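Local coordinates for protein polysaccharide deacetylase (Bacillus anthracis, PDB 2J13) that probably removes acetyl groups from N-acetylated sugars of bacterial cell-wall peptidoglycan, as a zinc-dependent family 4 carbohydrate esterase, at residues Asp56-Phe61 and Gly205-Leu210; Asp75-Lys80 and Glu219-Ile224; Phe87-Tyr92 and Gly111-Ser116; Gly107-Asn112 and Val148-Pro153. All blocks are in the same frame, centred on the assembly; numbering follows the deposited sequence.

Contact 1: Asp56-Phe61 and Gly205-Leu210. With ZN (zinc ion), chain D.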
loop_
_atom_site.group_PDB
_atom_site.type_symbol
_atom_site.label_atom_id
_atom_site.label_comp_id
_atom_site.label_asym_id
_atom_site.label_seq_id
_atom_site.Cartn_x
_atom_site.Cartn_y
_atom_site.Cartn_z
ATOM N N ASP A 56 -0.038 4.910 -16.858
ATOM C CA ASP A 56 0.747 4.866 -15.612
ATOM C C ASP A 56 0.120 3.865 -14.672
ATOM O O ASP A 56 -1.098 3.823 -14.523
ATOM C CB ASP A 56 0.764 6.242 -14.934
ATOM C CG ASP A 56 1.538 7.274 -15.723
ATOM O OD1 ASP A 56 2.254 6.878 -16.657
ATOM O OD2 ASP A 56 1.438 8.469 -15.405
ATOM N N ILE A 57 0.966 3.041 -14.064
ATOM C CA ILE A 57 0.549 2.028 -13.099
ATOM C C ILE A 57 1.439 2.071 -11.853
ATOM O O ILE A 57 2.499 2.681 -11.854
ATOM C CB ILE A 57 0.503 0.647 -13.716
ATOM C CG1 ILE A 57 1.881 0.247 -14.280
ATOM C CG2 ILE A 57 -0.623 0.604 -14.783
ATOM C CD1 ILE A 57 1.927 -1.213 -14.840
ATOM N N TYR A 58 0.962 1.459 -10.766
ATOM C CA TYR A 58 1.536 1.678 -9.420
ATOM C C TYR A 58 1.695 0.361 -8.689
ATOM O O TYR A 58 0.721 -0.263 -8.357
ATOM C CB TYR A 58 0.621 2.620 -8.624
ATOM C CG TYR A 58 0.306 3.868 -9.400
ATOM C CD1 TYR A 58 1.142 4.964 -9.328
ATOM C CD2 TYR A 58 -0.794 3.929 -10.241
ATOM C CE1 TYR A 58 0.887 6.122 -10.084
ATOM C CE2 TYR A 58 -1.064 5.077 -10.992
ATOM C CZ TYR A 58 -0.201 6.160 -10.904
ATOM O OH TYR A 58 -0.412 7.338 -11.603
ATOM N N LEU A 59 2.940 -0.046 -8.464
ATOM C CA LEU A 59 3.251 -1.269 -7.773
ATOM C C LEU A 59 3.278 -1.047 -6.255
ATOM O O LEU A 59 3.921 -0.100 -5.760
ATOM C CB LEU A 59 4.598 -1.773 -8.292
ATOM C CG LEU A 59 5.142 -3.069 -7.745
ATOM C CD1 LEU A 59 4.171 -4.190 -8.043
ATOM C CD2 LEU A 59 6.537 -3.404 -8.291
ATOM N N THR A 60 2.615 -1.944 -5.524
ATOM C CA THR A 60 2.625 -1.911 -4.072
ATOM C C THR A 60 2.741 -3.322 -3.525
ATOM O O THR A 60 2.408 -4.286 -4.218
ATOM C CB THR A 60 1.361 -1.256 -3.495
ATOM O OG1 THR A 60 0.228 -2.117 -3.685
ATOM C CG2 THR A 60 1.114 0.117 -4.100
ATOM N N PHE A 61 3.240 -3.401 -2.299
ATOM C CA PHE A 61 3.391 -4.650 -1.538
ATOM C C PHE A 61 2.916 -4.378 -0.117
ATOM O O PHE A 61 3.100 -3.268 0.397
ATOM C CB PHE A 61 4.848 -5.113 -1.471
ATOM C CG PHE A 61 5.460 -5.428 -2.811
ATOM C CD1 PHE A 61 6.024 -4.443 -3.567
ATOM C CD2 PHE A 61 5.486 -6.727 -3.292
ATOM C CE1 PHE A 61 6.607 -4.752 -4.818
ATOM C CE2 PHE A 61 6.054 -7.005 -4.516
ATOM C CZ PHE A 61 6.556 -5.999 -5.274
ATOM N N GLY A 205 -3.958 3.062 -15.054
ATOM C CA GLY A 205 -4.254 3.476 -13.685
ATOM C C GLY A 205 -4.218 2.379 -12.637
ATOM O O GLY A 205 -4.442 2.668 -11.455
ATOM N N SER A 206 -3.958 1.134 -13.039
ATOM C CA SER A 206 -3.965 0.035 -12.090
ATOM C C SER A 206 -3.009 0.285 -10.899
ATOM O O SER A 206 -1.863 0.708 -11.068
ATOM C CB SER A 206 -3.616 -1.307 -12.757
ATOM O OG SER A 206 -4.613 -1.764 -13.685
ATOM N N ILE A 207 -3.513 -0.025 -9.705
ATOM C CA ILE A 207 -2.698 -0.152 -8.497
ATOM C C ILE A 207 -2.588 -1.659 -8.189
ATOM O O ILE A 207 -3.592 -2.322 -7.888
ATOM C CB ILE A 207 -3.263 0.623 -7.264
ATOM C CG1 ILE A 207 -3.396 2.100 -7.578
ATOM C CG2 ILE A 207 -2.350 0.304 -6.015
ATOM C CD1 ILE A 207 -3.970 2.969 -6.444
ATOM N N LEU A 208 -1.381 -2.204 -8.323
ATOM C CA LEU A 208 -1.139 -3.621 -8.159
ATOM C C LEU A 208 -0.714 -3.910 -6.748
ATOM O O LEU A 208 0.097 -3.173 -6.171
ATOM C CB LEU A 208 -0.037 -4.112 -9.106
ATOM C CG LEU A 208 -0.189 -3.694 -10.558
ATOM C CD1 LEU A 208 0.929 -4.327 -11.375
ATOM C CD2 LEU A 208 -1.568 -4.107 -11.047
ATOM N N LEU A 209 -1.254 -4.989 -6.199
ATOM C CA LEU A 209 -0.783 -5.494 -4.922
ATOM C C LEU A 209 -0.129 -6.853 -5.224
ATOM O O LEU A 209 -0.818 -7.825 -5.580
ATOM C CB LEU A 209 -1.952 -5.608 -3.943
ATOM C CG LEU A 209 -1.694 -6.387 -2.675
ATOM C CD1 LEU A 209 -0.349 -6.012 -1.992
ATOM C CD2 LEU A 209 -2.871 -6.216 -1.674
ATOM N N LEU A 210 1.195 -6.892 -5.218
ATOM C CA LEU A 210 1.944 -8.096 -5.529
ATOM C C LEU A 210 2.560 -8.654 -4.242
ATOM O O LEU A 210 2.330 -8.112 -3.158
ATOM C CB LEU A 210 3.003 -7.839 -6.603
ATOM C CG LEU A 210 2.439 -7.410 -7.984
ATOM C CD1 LEU A 210 3.567 -7.397 -9.082
ATOM C CD2 LEU A 210 1.315 -8.258 -8.479
HETATM ZN ZN ZN D . 3.297 7.844 -17.994
HETATM O O HOH W 1 4.879 9.588 -18.514
HETATM O O HOH W 2 1.632 8.674 -19.298
#
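Thr60 and Leu208 make the main polar link of this pairing between two parallel strands. Leu208 O takes two bonds from one residue, from Thr60 N and from Thr60 OG1, the latter at 2.7 Å between OG1 and O. The hydroxyl reaches back to the neighbouring strand because OG1 stands between the backbone N and the carbonyl carbon (chi1 71°). It approaches tilted from the carbonyl plane, not straight on. On either side the parallel pattern continues: Tyr58 N binds Ser206 O, Leu208 N binds Tyr58 O at 2.9 Å, and Leu210 N binds Thr60 O. Gly205 N adds a weak bond to Asp56 O.

The side chains sort onto two faces. Thr60 CG2 meets Ile207 CG2 at 4.0 Å, and Ser206 O lies at the edge of the Tyr58 ring, near its plane. On the other face, in the conformer given, Leu59 meets Leu210 at about a right angle through their CD1 methyls. Phe61 CE2 touches Leu210 CB at 3.8 Å. Helix 217-230 covers this face through Leu221.

Farther out, Arg152 NH1 also binds Thr60 OG1. At the strand start Asp56 OD1 binds a zinc ion together with His234, and Lys236 pairs with OD2. The bonds to Leu208 O and Arg152 imply that the Thr60 hydroxyl is fixed in rotation, with its polar atom satisfied inside a buried sheet.

Contact 2: Asp75-Lys80 and Glu219-Ile224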
loop_
_atom_site.group_PDB
_atom_site.type_symbol
_atom_site.label_atom_id
_atom_site.label_comp_id
_atom_site.label_asym_id
_atom_site.label_seq_id
_atom_site.Cartn_x
_atom_site.Cartn_y
_atom_site.Cartn_z
ATOM N N ASP A 75 15.965 -6.228 -5.059
ATOM C CA ASP A 75 17.040 -6.318 -6.086
ATOM C C ASP A 75 16.455 -6.110 -7.506
ATOM O O ASP A 75 17.040 -5.412 -8.343
ATOM C CB ASP A 75 17.739 -7.669 -6.009
ATOM C CG ASP A 75 18.609 -7.843 -4.765
ATOM O OD1 ASP A 75 18.983 -6.848 -4.119
ATOM O OD2 ASP A 75 18.950 -9.014 -4.452
ATOM N N VAL A 76 15.335 -6.774 -7.794
ATOM C CA VAL A 76 14.650 -6.607 -9.068
ATOM C C VAL A 76 14.239 -5.139 -9.280
ATOM O O VAL A 76 14.479 -4.557 -10.319
ATOM C CB VAL A 76 13.434 -7.530 -9.213
ATOM C CG1 VAL A 76 12.640 -7.164 -10.440
ATOM C CG2 VAL A 76 13.845 -9.005 -9.242
ATOM N N LEU A 77 13.605 -4.519 -8.290
ATOM C CA LEU A 77 13.145 -3.141 -8.448
ATOM C C LEU A 77 14.294 -2.161 -8.715
ATOM O O LEU A 77 14.146 -1.202 -9.480
ATOM C CB LEU A 77 12.359 -2.711 -7.183
ATOM C CG LEU A 77 11.065 -3.494 -6.947
ATOM C CD1 LEU A 77 10.462 -3.069 -5.550
ATOM C CD2 LEU A 77 10.090 -3.258 -8.072
ATOM N N LYS A 78 15.437 -2.430 -8.093
ATOM C CA LYS A 78 16.627 -1.623 -8.265
ATOM C C LYS A 78 17.192 -1.788 -9.689
ATOM O O LYS A 78 17.530 -0.809 -10.312
ATOM C CB LYS A 78 17.660 -2.046 -7.225
ATOM C CG LYS A 78 18.973 -1.255 -7.208
ATOM C CD LYS A 78 19.910 -1.918 -6.219
ATOM C CE LYS A 78 20.511 -0.957 -5.220
ATOM N NZ LYS A 78 20.849 -1.637 -3.903
ATOM N N GLU A 79 17.234 -3.029 -10.165
ATOM C CA GLU A 79 17.732 -3.356 -11.505
ATOM C C GLU A 79 16.887 -2.704 -12.579
ATOM O O GLU A 79 17.414 -2.168 -13.570
ATOM C CB GLU A 79 17.722 -4.866 -11.719
ATOM C CG GLU A 79 18.832 -5.608 -10.986
ATOM C CD GLU A 79 19.003 -7.051 -11.439
ATOM O OE1 GLU A 79 18.431 -7.447 -12.490
ATOM O OE2 GLU A 79 19.720 -7.803 -10.732
ATOM N N LYS A 80 15.575 -2.768 -12.390
ATOM C CA LYS A 80 14.621 -2.299 -13.353
ATOM C C LYS A 80 14.245 -0.839 -13.181
ATOM O O LYS A 80 13.482 -0.315 -13.983
ATOM C CB LYS A 80 13.344 -3.149 -13.276
ATOM C CG LYS A 80 13.551 -4.626 -13.504
ATOM C CD LYS A 80 13.993 -4.930 -14.899
ATOM C CE LYS A 80 14.078 -6.417 -15.098
ATOM N NZ LYS A 80 14.426 -6.716 -16.510
ATOM N N GLU A 219 11.328 -13.591 -9.969
ATOM C CA GLU A 219 11.428 -13.852 -11.407
ATOM C C GLU A 219 10.157 -13.389 -12.109
ATOM O O GLU A 219 10.201 -12.769 -13.183
ATOM C CB GLU A 219 11.639 -15.360 -11.645
ATOM C CG GLU A 219 12.642 -15.726 -12.739
ATOM C CD GLU A 219 13.117 -17.185 -12.640
ATOM O OE1 GLU A 219 12.446 -18.010 -11.969
ATOM O OE2 GLU A 219 14.172 -17.506 -13.231
ATOM N N ALA A 220 9.017 -13.716 -11.514
ATOM C CA ALA A 220 7.729 -13.313 -12.062
ATOM C C ALA A 220 7.659 -11.792 -12.119
ATOM O O ALA A 220 7.238 -11.242 -13.122
ATOM C CB ALA A 220 6.587 -13.855 -11.239
ATOM N N LEU A 221 8.091 -11.113 -11.056
ATOM C CA LEU A 221 8.047 -9.649 -11.032
ATOM C C LEU A 221 8.879 -9.061 -12.158
ATOM O O LEU A 221 8.447 -8.113 -12.812
ATOM C CB LEU A 221 8.580 -9.103 -9.714
ATOM C CG LEU A 221 8.616 -7.590 -9.548
ATOM C CD1 LEU A 221 7.190 -6.976 -9.626
ATOM C CD2 LEU A 221 9.307 -7.261 -8.229
ATOM N N ALA A 222 10.082 -9.585 -12.339
ATOM C CA ALA A 222 10.990 -9.090 -13.399
ATOM C C ALA A 222 10.344 -9.233 -14.783
ATOM O O ALA A 222 10.359 -8.299 -15.583
ATOM C CB ALA A 222 12.323 -9.797 -13.325
ATOM N N LYS A 223 9.690 -10.372 -15.015
ATOM C CA LYS A 223 8.995 -10.635 -16.283
ATOM C C LYS A 223 7.798 -9.731 -16.513
ATOM O O LYS A 223 7.563 -9.268 -17.647
ATOM C CB LYS A 223 8.534 -12.097 -16.323
ATOM C CG LYS A 223 9.648 -13.133 -16.344
ATOM C CD LYS A 223 9.070 -14.524 -16.184
ATOM C CE LYS A 223 7.938 -14.769 -17.194
ATOM N NZ LYS A 223 7.610 -16.207 -17.406
ATOM N N ILE A 224 7.034 -9.471 -15.445
ATOM C CA ILE A 224 5.869 -8.621 -15.492
ATOM C C ILE A 224 6.276 -7.174 -15.809
ATOM O O ILE A 224 5.667 -6.519 -16.656
ATOM C CB ILE A 224 5.095 -8.671 -14.140
ATOM C CG1 ILE A 224 4.444 -10.045 -13.975
ATOM C CG2 ILE A 224 4.078 -7.563 -14.074
ATOM C CD1 ILE A 224 3.808 -10.276 -12.575
#
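Val76 packs against Ala222 and Leu221 where two helices run side by side. The segment axes approach to 9.9 Å and are 24° apart in direction, so the helices are near parallel. The close part is purely apolar. Val76 CG1 does the touching: it lies 3.9 Å from Ala222 CB and 4.0 Å from Leu221 CD2. This methyl stands opposite the backbone N (chi1 171°), a setting that carries it across to the second helix. Deeper in, Leu77 CD2 meets Leu221 CD2 at 4.1 Å, and the two side chains cross at about a right angle. Both leucines are buried, and both also rest on Leu59 of strand 56-63, so the inner edge of the helix pair sits on the sheet.

The outer side is looser. Lys80 bends at chi2 (-66°) and brings CE to 4.2 Å from Ala222 CB, a bare carbon contact. Its NZ goes on to a salt bridge with Asp226 of the same second helix. Lys80 O also receives a bond from Arg229. No hydrogen bond joins the two segments themselves.

The chemistry is therefore graded. Methyl groups fill the inner side without any polar link. Charged groups close the outer side, where the aliphatic part of Lys80 reaches across to Ala222 and its ammonium group finds a carboxylate one turn farther on.

Contact 3: Phe87-Tyr92 and Gly111-Ser116. With ZN (zinc ion), chain E; ZN (zinc ion), chain B.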
loop_
_atom_site.group_PDB
_atom_site.type_symbol
_atom_site.label_atom_id
_atom_site.label_comp_id
_atom_site.label_asym_id
_atom_site.label_seq_id
_atom_site.Cartn_x
_atom_site.Cartn_y
_atom_site.Cartn_z
ATOM N N PHE A 87 3.763 -1.281 2.307
ATOM C CA PHE A 87 2.916 -0.992 3.462
ATOM C C PHE A 87 3.320 -1.920 4.572
ATOM O O PHE A 87 3.072 -3.107 4.495
ATOM C CB PHE A 87 1.417 -1.191 3.107
ATOM C CG PHE A 87 0.899 -0.157 2.190
ATOM C CD1 PHE A 87 0.438 1.053 2.666
ATOM C CD2 PHE A 87 0.815 -0.407 0.806
ATOM C CE1 PHE A 87 -0.026 2.043 1.780
ATOM C CE2 PHE A 87 0.383 0.592 -0.056
ATOM C CZ PHE A 87 -0.066 1.816 0.441
ATOM N N VAL A 88 3.975 -1.377 5.596
ATOM C CA VAL A 88 4.601 -2.170 6.676
ATOM C C VAL A 88 3.814 -2.151 7.991
ATOM O O VAL A 88 3.179 -1.154 8.333
ATOM C CB VAL A 88 6.078 -1.698 6.955
ATOM C CG1 VAL A 88 6.901 -1.793 5.646
ATOM C CG2 VAL A 88 6.082 -0.293 7.534
ATOM N N THR A 89 3.867 -3.260 8.722
ATOM C CA THR A 89 3.322 -3.299 10.079
ATOM C C THR A 89 4.421 -3.055 11.135
ATOM O O THR A 89 5.604 -3.052 10.835
ATOM C CB THR A 89 2.685 -4.647 10.377
ATOM O OG1 THR A 89 3.683 -5.684 10.396
ATOM C CG2 THR A 89 1.558 -4.986 9.359
ATOM N N GLY A 90 4.022 -2.912 12.386
ATOM C CA GLY A 90 4.989 -2.792 13.496
ATOM C C GLY A 90 5.858 -4.020 13.706
ATOM O O GLY A 90 7.065 -3.886 13.980
ATOM N N HIS A 91 5.287 -5.213 13.552
ATOM C CA HIS A 91 6.039 -6.455 13.658
ATOM C C HIS A 91 7.116 -6.503 12.598
ATOM O O HIS A 91 8.255 -6.863 12.852
ATOM C CB HIS A 91 5.113 -7.664 13.493
ATOM C CG HIS A 91 5.821 -8.992 13.467
ATOM N ND1 HIS A 91 6.270 -9.624 14.612
ATOM C CD2 HIS A 91 6.131 -9.818 12.440
ATOM C CE1 HIS A 91 6.837 -10.771 14.288
ATOM N NE2 HIS A 91 6.765 -10.916 12.978
ATOM N N TYR A 92 6.755 -6.083 11.396
ATOM C CA TYR A 92 7.721 -6.052 10.317
ATOM C C TYR A 92 8.846 -5.055 10.627
ATOM O O TYR A 92 10.023 -5.394 10.509
ATOM C CB TYR A 92 7.029 -5.706 8.999
ATOM C CG TYR A 92 7.881 -6.056 7.810
ATOM C CD1 TYR A 92 8.784 -5.150 7.314
ATOM C CD2 TYR A 92 7.788 -7.288 7.211
ATOM C CE1 TYR A 92 9.594 -5.468 6.253
ATOM C CE2 TYR A 92 8.601 -7.626 6.153
ATOM C CZ TYR A 92 9.489 -6.694 5.669
ATOM O OH TYR A 92 10.329 -6.985 4.624
ATOM N N GLY A 111 4.790 2.779 3.406
ATOM C CA GLY A 111 3.426 3.070 3.854
ATOM C C GLY A 111 3.103 2.413 5.176
ATOM O O GLY A 111 3.836 1.595 5.669
ATOM N N ASN A 112 1.936 2.766 5.698
ATOM C CA ASN A 112 1.474 2.383 7.004
ATOM C C ASN A 112 0.420 1.271 6.907
ATOM O O ASN A 112 -0.663 1.510 6.342
ATOM C CB ASN A 112 0.882 3.615 7.673
ATOM C CG ASN A 112 0.591 3.432 9.145
ATOM O OD1 ASN A 112 0.235 2.341 9.611
ATOM N ND2 ASN A 112 0.752 4.535 9.914
ATOM N N HIS A 113 0.712 0.093 7.462
ATOM C CA HIS A 113 -0.205 -1.048 7.453
ATOM C C HIS A 113 -0.644 -1.408 8.887
ATOM O O HIS A 113 -1.113 -2.516 9.120
ATOM C CB HIS A 113 0.437 -2.252 6.773
ATOM C CG HIS A 113 -0.506 -3.293 6.257
ATOM N ND1 HIS A 113 -1.704 -3.002 5.649
ATOM C CD2 HIS A 113 -0.368 -4.635 6.196
ATOM C CE1 HIS A 113 -2.294 -4.136 5.286
ATOM N NE2 HIS A 113 -1.506 -5.143 5.608
ATOM N N SER A 114 -0.466 -0.465 9.813
ATOM C CA SER A 114 -0.823 -0.574 11.256
ATOM C C SER A 114 0.145 -1.350 12.129
ATOM O O SER A 114 0.898 -2.191 11.658
ATOM C CB SER A 114 -2.223 -1.189 11.434
ATOM O OG SER A 114 -2.139 -2.585 11.517
ATOM N N TRP A 115 0.137 -1.055 13.427
ATOM C CA TRP A 115 1.090 -1.683 14.331
ATOM C C TRP A 115 0.921 -3.187 14.453
ATOM O O TRP A 115 1.872 -3.935 14.257
ATOM C CB TRP A 115 1.051 -1.024 15.712
ATOM C CG TRP A 115 2.214 -1.502 16.519
ATOM C CD1 TRP A 115 2.238 -2.560 17.386
ATOM C CD2 TRP A 115 3.558 -1.023 16.428
ATOM N NE1 TRP A 115 3.526 -2.743 17.867
ATOM C CE2 TRP A 115 4.347 -1.821 17.280
ATOM C CE3 TRP A 115 4.168 0.012 15.703
ATOM C CZ2 TRP A 115 5.726 -1.609 17.438
ATOM C CZ3 TRP A 115 5.537 0.212 15.852
ATOM C CH2 TRP A 115 6.289 -0.593 16.715
ATOM N N SER A 116 -0.282 -3.627 14.798
ATOM C CA SER A 116 -0.551 -5.035 15.092
ATOM C C SER A 116 -1.506 -5.736 14.101
ATOM O O SER A 116 -1.894 -6.915 14.317
ATOM C CB SER A 116 -1.061 -5.178 16.528
ATOM O OG SER A 116 -2.303 -4.558 16.655
HETATM ZN ZN ZN E . 5.919 -9.187 16.377
HETATM ZN ZN ZN B . -2.063 -7.088 5.700
HETATM O O HOH W 3 7.666 -8.223 17.533
#
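A zinc-binding histidine, His113, leaves the C-terminal end of a parallel strand pair here, flanked by Phe87 near the end of the neighbouring strand and Thr89 just after it. His113 NE2 binds the zinc ion at 2.0 Å, and His117 binds the same metal. CG of His113 stands opposite its backbone N (chi1 -159°). His113 ND1 hydrogen-bonds to Arg152 O while NE2 binds zinc, which fixes the ring's rotation. Thr89 CG2 lies 3.7 Å from His113 CD2.

The backbones are tied by Val88 N to Gly111 O at 3.0 Å and by His113 N to Val88 O. Beyond the strands, Gly90 N binds Ser114 O and, weakly, Trp115 O. Gly90 CA lies over one face of the indole, 3.7 Å from the centroid of the Trp115 six-membered ring, a CH-pi contact. Thr89 is the N-cap of the next helix, with OG1 accepting from Tyr92 N. Asn112 OD1 takes Ser114 N in an Asx turn that shapes the chain after the strand. His91 ND1 holds a second zinc ion on the surface.

Two histidines spaced four apart, after a strand of the parallel sheet, are typical of the metal site of the NodB homology domain in family 4 carbohydrate esterases.

Contact 4: Gly107-Asn112 and Val148-Pro153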
loop_
_atom_site.group_PDB
_atom_site.type_symbol
_atom_site.label_atom_id
_atom_site.label_comp_id
_atom_site.label_asym_id
_atom_site.label_seq_id
_atom_site.Cartn_x
_atom_site.Cartn_y
_atom_site.Cartn_z
ATOM N N GLY A 107 14.870 4.311 -2.895
ATOM C CA GLY A 107 13.936 5.168 -3.596
ATOM C C GLY A 107 12.469 4.777 -3.524
ATOM O O GLY A 107 11.666 5.255 -4.322
ATOM N N HIS A 108 12.119 3.930 -2.557
ATOM C CA HIS A 108 10.715 3.512 -2.396
ATOM C C HIS A 108 10.002 4.355 -1.345
ATOM O O HIS A 108 10.632 5.206 -0.677
ATOM C CB HIS A 108 10.653 2.041 -2.078
ATOM C CG HIS A 108 11.331 1.218 -3.113
ATOM N ND1 HIS A 108 10.896 1.170 -4.421
ATOM C CD2 HIS A 108 12.469 0.492 -3.061
ATOM C CE1 HIS A 108 11.716 0.405 -5.117
ATOM N NE2 HIS A 108 12.681 -0.013 -4.320
ATOM N N ILE A 109 8.685 4.172 -1.248
ATOM C CA ILE A 109 7.891 4.858 -0.218
ATOM C C ILE A 109 7.469 3.801 0.756
ATOM O O ILE A 109 7.052 2.707 0.334
ATOM C CB ILE A 109 6.678 5.530 -0.815
ATOM C CG1 ILE A 109 7.126 6.630 -1.768
ATOM C CG2 ILE A 109 5.747 6.041 0.287
ATOM C CD1 ILE A 109 6.011 7.150 -2.619
ATOM N N ILE A 110 7.606 4.089 2.050
ATOM C CA ILE A 110 7.152 3.174 3.087
ATOM C C ILE A 110 5.782 3.654 3.562
ATOM O O ILE A 110 5.613 4.824 3.987
ATOM C CB ILE A 110 8.135 3.081 4.277
ATOM C CG1 ILE A 110 9.537 2.681 3.802
ATOM C CG2 ILE A 110 7.654 2.085 5.305
ATOM C CD1 ILE A 110 10.567 2.854 4.945
ATOM N N GLY A 111 4.790 2.779 3.406
ATOM C CA GLY A 111 3.426 3.070 3.854
ATOM C C GLY A 111 3.103 2.413 5.176
ATOM O O GLY A 111 3.836 1.595 5.669
ATOM N N ASN A 112 1.936 2.766 5.698
ATOM C CA ASN A 112 1.474 2.383 7.004
ATOM C C ASN A 112 0.420 1.271 6.907
ATOM O O ASN A 112 -0.663 1.510 6.342
ATOM C CB ASN A 112 0.882 3.615 7.673
ATOM C CG ASN A 112 0.591 3.432 9.145
ATOM O OD1 ASN A 112 0.235 2.341 9.611
ATOM N ND2 ASN A 112 0.752 4.535 9.914
ATOM N N VAL A 148 4.658 10.251 6.130
ATOM C CA VAL A 148 3.970 8.974 5.928
ATOM C C VAL A 148 2.531 9.346 5.563
ATOM O O VAL A 148 1.721 9.666 6.439
ATOM C CB VAL A 148 4.033 8.079 7.165
ATOM C CG1 VAL A 148 3.232 6.799 6.952
ATOM C CG2 VAL A 148 5.514 7.741 7.566
ATOM N N LYS A 149 2.206 9.303 4.278
ATOM C CA LYS A 149 0.953 9.819 3.729
ATOM C C LYS A 149 -0.083 8.729 3.454
ATOM O O LYS A 149 -1.262 9.017 3.297
ATOM C CB LYS A 149 1.233 10.503 2.381
ATOM C CG LYS A 149 2.136 11.762 2.422
ATOM C CD LYS A 149 1.757 12.711 1.289
ATOM C CE LYS A 149 2.059 12.137 -0.099
ATOM N NZ LYS A 149 1.430 12.845 -1.314
ATOM N N TYR A 150 0.375 7.483 3.345
ATOM C CA TYR A 150 -0.431 6.396 2.756
ATOM C C TYR A 150 -0.696 5.297 3.780
ATOM O O TYR A 150 0.230 4.726 4.330
ATOM C CB TYR A 150 0.263 5.833 1.513
ATOM C CG TYR A 150 0.628 6.917 0.538
ATOM C CD1 TYR A 150 -0.352 7.666 -0.103
ATOM C CD2 TYR A 150 1.953 7.226 0.280
ATOM C CE1 TYR A 150 -0.004 8.695 -0.980
ATOM C CE2 TYR A 150 2.292 8.230 -0.571
ATOM C CZ TYR A 150 1.317 8.971 -1.194
ATOM O OH TYR A 150 1.684 9.997 -2.060
ATOM N N VAL A 151 -1.974 4.970 3.960
ATOM C CA VAL A 151 -2.398 3.886 4.828
ATOM C C VAL A 151 -3.134 2.856 3.988
ATOM O O VAL A 151 -3.982 3.225 3.207
ATOM C CB VAL A 151 -3.304 4.414 5.969
ATOM C CG1 VAL A 151 -4.037 3.272 6.641
ATOM C CG2 VAL A 151 -2.439 5.211 6.951
ATOM N N ARG A 152 -2.827 1.583 4.169
ATOM C CA ARG A 152 -3.666 0.492 3.634
ATOM C C ARG A 152 -4.193 -0.337 4.821
ATOM O O ARG A 152 -3.418 -0.880 5.616
ATOM C CB ARG A 152 -2.872 -0.394 2.692
ATOM C CG ARG A 152 -3.701 -1.499 2.047
ATOM C CD ARG A 152 -2.980 -2.170 0.958
ATOM N NE ARG A 152 -2.964 -1.379 -0.256
ATOM C CZ ARG A 152 -2.123 -1.614 -1.255
ATOM N NH1 ARG A 152 -1.163 -2.514 -1.110
ATOM N NH2 ARG A 152 -2.192 -0.881 -2.329
ATOM N N PRO A 153 -5.519 -0.424 4.973
ATOM C CA PRO A 153 -6.056 -1.157 6.101
ATOM C C PRO A 153 -5.775 -2.654 6.078
ATOM O O PRO A 153 -5.823 -3.282 4.994
ATOM C CB PRO A 153 -7.592 -0.921 5.982
ATOM C CG PRO A 153 -7.779 0.088 5.065
ATOM C CD PRO A 153 -6.588 0.183 4.165
HETATM O O HOH W 4 3.531 6.633 3.254
#
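Asn112 and Val151 form a single backbone bridge, with CA atoms 4.7 Å apart, between chain directions that diverge by 63°. Asn112 N binds Tyr150 O at 2.9 Å, and Arg152 N binds Asn112 O at 3.1 Å. Farther back the chains separate, and a water spans them, donating to Ile110 O and accepting from Tyr150 N.

Asn112 and Val151 point their side chains the same way, lying side by side with Asn112 CB 3.8 Å from Val151 CG2. Val148 CG1 also reaches Asn112 CB, at 4.0 Å, its methyl set opposite the backbone N (chi1 176°). On another side Ile109 CG2 comes to the edge of the Tyr150 ring, 4.0 Å from CD2. One face of that ring is covered over its centre by Lys149 CB. The Tyr150 hydroxyl is satisfied by Asp239.

Arg152 takes little part in this pairing beyond its backbone. Its guanidinium makes a salt bridge to Asp62 and hydrogen bonds to the backbone carbonyls of Val174 and Phe175, which fix its orientation. The side chain lies about 7 Å from a bound zinc ion.

Strand 109-112 lies next to strand 84-88. Helix 125-143 packs on Ile110, Asn112 and Val148, while helix 238-243 covers Tyr150 and Ile109. The bridge thus joins the end of strand 109-112 to strand 150-151 between those two helices.

Contacts 1 and 3 lie in one parallel sheet, and contact 4 joins its strand 109-112 to strand 150-151. Phe61 O lies 2.8 Å from Phe87 N, a probable hydrogen bond that joins contacts 1 and 3. Contacts 3 and 4 share Gly111 and Asn112, and their centres are about 9 Å apart. Arg152 of contact 4 reaches contacts 1 and 3: its O is 2.7 Å from His113 ND1, and its NH1 is 3.0 Å from Thr60 OG1. It therefore backs the His113 zinc site, while Asp56 holds a different zinc ion. Contact 2 stands outside this sheet, touching contact 1 where Leu59 and Leu77 pack together.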